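Local atomic coordinates of racemase (Pseudovibrio sp. JE062, PDB entry 3MKC), a protein that belongs to the mandelate racemase/muconate lactonizing enzyme family of the enolase superfamily, joining an N-terminal capping domain to a TIM-barrel-like domain. Residues T69-K74 against D92-Q97; G98-G103 against M265-F270. All blocks are in the same frame, centred on the assembly; numbering follows the deposited sequence.

Contact 1. Residues T69-K74 against D92-Q97; sequences TNITEK and DATQWQ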
loop_
_atom_site.group_PDB
_atom_site.type_symbol
_atom_site.label_atom_id
_atom_site.label_comp_id
_atom_site.label_asym_id
_atom_site.label_seq_id
_atom_site.Cartn_x
_atom_site.Cartn_y
_atom_site.Cartn_z
ATOM N N THR A 69 -12.604 -22.825 4.106
ATOM C CA THR A 69 -13.031 -22.906 2.724
ATOM C C THR A 69 -11.973 -22.347 1.784
ATOM O O THR A 69 -11.149 -21.523 2.182
ATOM C CB THR A 69 -14.318 -22.088 2.554
ATOM O OG1 THR A 69 -15.226 -22.420 3.612
ATOM C CG2 THR A 69 -14.973 -22.370 1.213
ATOM N N ASN A 70 -11.978 -22.809 0.538
ATOM C CA ASN A 70 -11.042 -22.282 -0.436
ATOM C C ASN A 70 -11.496 -20.824 -0.600
ATOM O O ASN A 70 -12.695 -20.555 -0.668
ATOM C CB ASN A 70 -11.163 -23.044 -1.760
ATOM C CG ASN A 70 -10.302 -22.447 -2.845
ATOM O OD1 ASN A 70 -10.650 -21.422 -3.429
ATOM N ND2 ASN A 70 -9.157 -23.072 -3.108
ATOM N N ILE A 71 -10.546 -19.894 -0.653
ATOM C CA ILE A 71 -10.864 -18.466 -0.744
ATOM C C ILE A 71 -11.728 -18.054 -1.939
ATOM O O ILE A 71 -12.647 -17.241 -1.798
ATOM C CB ILE A 71 -9.561 -17.611 -0.737
ATOM C CG1 ILE A 71 -9.887 -16.114 -0.824
ATOM C CG2 ILE A 71 -8.678 -17.994 -1.902
ATOM C CD1 ILE A 71 -10.627 -15.579 0.360
ATOM N N THR A 72 -11.448 -18.618 -3.106
ATOM C CA THR A 72 -12.198 -18.257 -4.305
ATOM C C THR A 72 -13.610 -18.819 -4.360
ATOM O O THR A 72 -14.474 -18.263 -5.027
ATOM C CB THR A 72 -11.476 -18.735 -5.564
ATOM O OG1 THR A 72 -11.585 -20.162 -5.653
ATOM C CG2 THR A 72 -10.010 -18.358 -5.511
ATOM N N GLU A 73 -13.846 -19.918 -3.653
ATOM C CA GLU A 73 -15.145 -20.571 -3.675
ATOM C C GLU A 73 -16.347 -19.662 -3.445
ATOM O O GLU A 73 -17.335 -19.733 -4.178
ATOM C CB GLU A 73 -15.167 -21.717 -2.667
ATOM C CG GLU A 73 -16.324 -22.681 -2.852
ATOM C CD GLU A 73 -16.302 -23.815 -1.841
ATOM O OE1 GLU A 73 -15.276 -24.523 -1.761
ATOM O OE2 GLU A 73 -17.314 -23.992 -1.127
ATOM N N LYS A 74 -16.272 -18.799 -2.440
ATOM C CA LYS A 74 -17.399 -17.923 -2.147
ATOM C C LYS A 74 -17.560 -16.721 -3.075
ATOM O O LYS A 74 -18.511 -15.955 -2.932
ATOM C CB LYS A 74 -17.324 -17.460 -0.691
ATOM C CG LYS A 74 -17.447 -18.596 0.309
ATOM C CD LYS A 74 -18.825 -19.255 0.247
ATOM C CE LYS A 74 -18.876 -20.479 1.149
ATOM N NZ LYS A 74 -20.231 -21.087 1.214
ATOM N N ASP A 92 -15.801 -14.690 6.029
ATOM C CA ASP A 92 -16.541 -15.585 6.907
ATOM C C ASP A 92 -16.206 -17.054 6.678
ATOM O O ASP A 92 -16.105 -17.826 7.624
ATOM C CB ASP A 92 -18.046 -15.387 6.713
ATOM C CG ASP A 92 -18.867 -16.313 7.581
ATOM O OD1 ASP A 92 -18.836 -16.155 8.822
ATOM O OD2 ASP A 92 -19.537 -17.212 7.028
ATOM N N ALA A 93 -16.024 -17.437 5.417
ATOM C CA ALA A 93 -15.755 -18.834 5.081
ATOM C C ALA A 93 -14.319 -19.300 5.274
ATOM O O ALA A 93 -14.032 -20.491 5.151
ATOM C CB ALA A 93 -16.192 -19.102 3.638
ATOM N N THR A 94 -13.421 -18.378 5.599
ATOM C CA THR A 94 -12.016 -18.724 5.760
ATOM C C THR A 94 -11.445 -18.367 7.135
ATOM O O THR A 94 -10.232 -18.358 7.314
ATOM C CB THR A 94 -11.180 -17.997 4.706
ATOM O OG1 THR A 94 -11.390 -16.586 4.849
ATOM C CG2 THR A 94 -11.599 -18.421 3.290
ATOM N N GLN A 95 -12.311 -18.078 8.098
ATOM C CA GLN A 95 -11.858 -17.701 9.432
ATOM C C GLN A 95 -10.861 -18.648 10.090
ATOM O O GLN A 95 -9.991 -18.205 10.848
ATOM C CB GLN A 95 -13.049 -17.547 10.372
ATOM C CG GLN A 95 -13.977 -16.410 10.038
ATOM C CD GLN A 95 -15.129 -16.344 11.007
ATOM O OE1 GLN A 95 -14.945 -16.045 12.186
ATOM N NE2 GLN A 95 -16.329 -16.639 10.520
ATOM N N TRP A 96 -10.977 -19.947 9.821
ATOM C CA TRP A 96 -10.073 -20.887 10.464
ATOM C C TRP A 96 -8.599 -20.612 10.188
ATOM O O TRP A 96 -7.758 -20.842 11.054
ATOM C CB TRP A 96 -10.402 -22.341 10.083
ATOM C CG TRP A 96 -9.837 -23.312 11.085
ATOM C CD1 TRP A 96 -8.720 -24.089 10.945
ATOM C CD2 TRP A 96 -10.319 -23.541 12.417
ATOM N NE1 TRP A 96 -8.475 -24.786 12.110
ATOM C CE2 TRP A 96 -9.441 -24.466 13.028
ATOM C CE3 TRP A 96 -11.404 -23.052 13.154
ATOM C CZ2 TRP A 96 -9.615 -24.910 14.345
ATOM C CZ3 TRP A 96 -11.578 -23.491 14.468
ATOM C CH2 TRP A 96 -10.686 -24.411 15.047
ATOM N N GLN A 97 -8.279 -20.114 8.996
ATOM C CA GLN A 97 -6.880 -19.831 8.679
ATOM C C GLN A 97 -6.625 -18.549 7.896
ATOM O O GLN A 97 -5.515 -18.335 7.423
ATOM C CB GLN A 97 -6.254 -21.009 7.915
ATOM C CG GLN A 97 -6.958 -21.391 6.614
ATOM C CD GLN A 97 -6.325 -22.612 5.940
ATOM O OE1 GLN A 97 -5.631 -23.394 6.583
ATOM N NE2 GLN A 97 -6.584 -22.782 4.644
HETATM O O HOH W 1 -8.788 -20.881 3.335
#
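The carbonyl oxygen of Ala93 takes two bonds from Thr69. Thr69 OG1 donates to Ala93 O over 2.7 Å, tilted 22° from the carbonyl plane, and Thr69 N adds a weak, bent bond to Ala93 O at 2.9 Å. With OG1 anti to its own carbonyl carbon (chi1 -47°), hydroxyl and amide of Thr69 lie on one flank and grip the same acceptor. That acceptor sits where helix 83-93 runs out, before the short helix 95-98, so the loop joining helices 52-59 and 83-93 in the N-terminal capping domain is pinned to the end of the helix it leads into. Side-chain carbons pack around the bond. Ala93 CB meets Lys74 CG at 3.6 Å, the lysine chain bending at chi2 so that CE also passes the methyl. Thr94 turns its methyl to the loop, CG2 standing 3.3 Å from Thr69 O and 4.2 Å from Ile71 CD1, while its hydroxyl goes back into the helix to Met90 O and Tyr91 O. A water bridges Thr69 O and Gln97 NE2. Within the loop, Asn70 OD1 accepts from Thr72 N in an Asx turn and, from the opposite face of its amide plane, from Thr72 OG1 at 2.7 Å.

Contact 2. Residues G98-G103 against M265-F270; sequences GMRGLG and MSTTRF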
loop_
_atom_site.group_PDB
_atom_site.type_symbol
_atom_site.label_atom_id
_atom_site.label_comp_id
_atom_site.label_asym_id
_atom_site.label_seq_id
_atom_site.Cartn_x
_atom_site.Cartn_y
_atom_site.Cartn_z
ATOM N N GLY A 98 -7.632 -17.693 7.764
ATOM C CA GLY A 98 -7.423 -16.473 7.003
ATOM C C GLY A 98 -7.864 -15.162 7.626
ATOM O O GLY A 98 -7.901 -14.144 6.939
HETATM N N MSE A 99 -8.175 -15.160 8.918
HETATM C CA MSE A 99 -8.622 -13.927 9.565
HETATM C C MSE A 99 -7.534 -12.883 9.685
HETATM O O MSE A 99 -7.822 -11.694 9.779
HETATM C CB MSE A 99 -9.168 -14.207 10.960
HETATM C CG MSE A 99 -10.581 -14.734 10.962
HETATM SE SE MSE A 99 -11.309 -14.715 12.720
HETATM C CE MSE A 99 -10.141 -16.015 13.486
ATOM N N ARG A 100 -6.288 -13.339 9.719
ATOM C CA ARG A 100 -5.140 -12.447 9.825
ATOM C C ARG A 100 -3.997 -13.085 9.048
ATOM O O ARG A 100 -4.107 -14.222 8.587
ATOM C CB ARG A 100 -4.708 -12.288 11.288
ATOM C CG ARG A 100 -5.804 -11.818 12.254
ATOM C CD ARG A 100 -6.168 -10.357 12.068
ATOM N NE ARG A 100 -7.013 -9.886 13.165
ATOM C CZ ARG A 100 -8.324 -10.091 13.257
ATOM N NH1 ARG A 100 -8.981 -10.747 12.304
ATOM N NH2 ARG A 100 -8.975 -9.675 14.338
ATOM N N GLY A 101 -2.901 -12.352 8.896
ATOM C CA GLY A 101 -1.749 -12.905 8.208
ATOM C C GLY A 101 -1.867 -13.202 6.723
ATOM O O GLY A 101 -2.613 -12.544 5.997
ATOM N N LEU A 102 -1.117 -14.209 6.283
ATOM C CA LEU A 102 -1.059 -14.605 4.873
ATOM C C LEU A 102 -2.403 -14.710 4.166
ATOM O O LEU A 102 -2.569 -14.208 3.053
ATOM C CB LEU A 102 -0.327 -15.947 4.734
ATOM C CG LEU A 102 -0.042 -16.395 3.299
ATOM C CD1 LEU A 102 1.264 -15.774 2.832
ATOM C CD2 LEU A 102 0.061 -17.913 3.228
ATOM N N GLY A 103 -3.351 -15.391 4.801
ATOM C CA GLY A 103 -4.659 -15.554 4.200
ATOM C C GLY A 103 -5.275 -14.244 3.750
ATOM O O GLY A 103 -5.933 -14.187 2.711
HETATM N N MSE A 265 2.563 -3.608 8.573
HETATM C CA MSE A 265 2.435 -5.044 8.309
HETATM C C MSE A 265 1.143 -5.692 8.792
HETATM O O MSE A 265 0.966 -6.911 8.682
HETATM C CB MSE A 265 3.619 -5.790 8.933
HETATM C CG MSE A 265 4.990 -5.271 8.500
HETATM SE SE MSE A 265 6.440 -6.345 9.163
HETATM C CE MSE A 265 6.743 -5.475 10.833
ATOM N N SER A 266 0.240 -4.879 9.320
ATOM C CA SER A 266 -1.031 -5.371 9.859
ATOM C C SER A 266 -2.038 -5.828 8.806
ATOM O O SER A 266 -1.845 -5.616 7.609
ATOM C CB SER A 266 -1.687 -4.266 10.673
ATOM O OG SER A 266 -2.101 -3.228 9.798
ATOM N N THR A 267 -3.111 -6.469 9.273
ATOM C CA THR A 267 -4.205 -6.898 8.398
ATOM C C THR A 267 -5.522 -6.715 9.152
ATOM O O THR A 267 -5.588 -6.913 10.370
ATOM C CB THR A 267 -4.084 -8.378 7.941
ATOM O OG1 THR A 267 -4.309 -9.251 9.056
ATOM C CG2 THR A 267 -2.710 -8.637 7.325
ATOM N N THR A 268 -6.546 -6.315 8.402
ATOM C CA THR A 268 -7.908 -6.054 8.857
ATOM C C THR A 268 -8.084 -4.773 9.643
ATOM O O THR A 268 -7.129 -4.200 10.168
ATOM C CB THR A 268 -8.499 -7.193 9.710
ATOM O OG1 THR A 268 -7.938 -7.143 11.026
ATOM C CG2 THR A 268 -8.217 -8.554 9.065
ATOM N N ARG A 269 -9.331 -4.332 9.707
ATOM C CA ARG A 269 -9.680 -3.117 10.420
ATOM C C ARG A 269 -9.601 -3.382 11.913
ATOM O O ARG A 269 -9.591 -2.454 12.714
ATOM C CB ARG A 269 -11.098 -2.686 10.040
ATOM C CG ARG A 269 -12.154 -3.760 10.250
ATOM C CD ARG A 269 -13.490 -3.311 9.672
ATOM N NE ARG A 269 -14.587 -4.233 9.965
ATOM C CZ ARG A 269 -14.708 -5.447 9.437
ATOM N NH1 ARG A 269 -13.800 -5.894 8.583
ATOM N NH2 ARG A 269 -15.740 -6.217 9.766
ATOM N N PHE A 270 -9.548 -4.656 12.287
ATOM C CA PHE A 270 -9.484 -5.006 13.705
ATOM C C PHE A 270 -8.119 -4.664 14.285
ATOM O O PHE A 270 -8.013 -4.170 15.415
ATOM C CB PHE A 270 -9.795 -6.493 13.873
ATOM C CG PHE A 270 -11.119 -6.886 13.276
ATOM C CD1 PHE A 270 -12.288 -6.273 13.702
ATOM C CD2 PHE A 270 -11.191 -7.829 12.260
ATOM C CE1 PHE A 270 -13.515 -6.585 13.123
ATOM C CE2 PHE A 270 -12.410 -8.148 11.673
ATOM C CZ PHE A 270 -13.574 -7.528 12.101
HETATM O O HOH W 2 -2.204 -9.841 10.681
#
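One face of the Arg100 guanidinium lies over Thr268 OG1, which sits 3.5 Å from its plane and offset toward the rim. Phe270 reaches the same group obliquely, its CB 3.3 Å from Arg100 NH2 and its CD2 3.7 Å from Arg100 NH1, with ring and guanidinium planes 24° apart. The Phe270 ring has Arg269 CG over the centre of one face. Arg100 bends at chi2 (-72°), which folds the chain back so that NH1 donates to Met99 O over 2.9 Å, nearly straight at 170°; that oxygen lies in the guanidinium plane. Thr268 CG2 packs against Met99 O at 3.2 Å. Farther along, Thr267 points its hydroxyl at the loop: OG1 is 3.4 Å from Arg100 CA, and a water 2.7 Å from Thr267 OG1 accepts from Gly101 N. The contact joins the two domains of the enolase-superfamily fold, bringing the loop before helix 102-122 of the capping domain against the start of barrel-domain helix 268-277. Glu271 accepts from Thr267 N and forms a long, weak ion pair with Arg100 NE. The arginine's charge thus probably feels a modest pull from that carboxylate, while van der Waals contact and the shared water make up much of the join.

Contact 1 is the more deeply buried of the two, although it lies farther from the centre of the chain, about 23 Å against 14 Å; contact 2 is partly buried, with Phe270 exposed. They follow one another along the chain: residues 92-97 run straight into 98-103, and the contact centres are about 14 Å apart. Contact 1 stays inside the capping domain and relies on direct bonding between buried groups, one bond sound and one weak. Contact 2, at the more open boundary of capping and barrel domains, sets a charged, partly exposed chain against small side chains and a ring. Helix 83-93 borders both: contact 1 uses its end, while Tyr91 touches Met99 and Phe270 of contact 2.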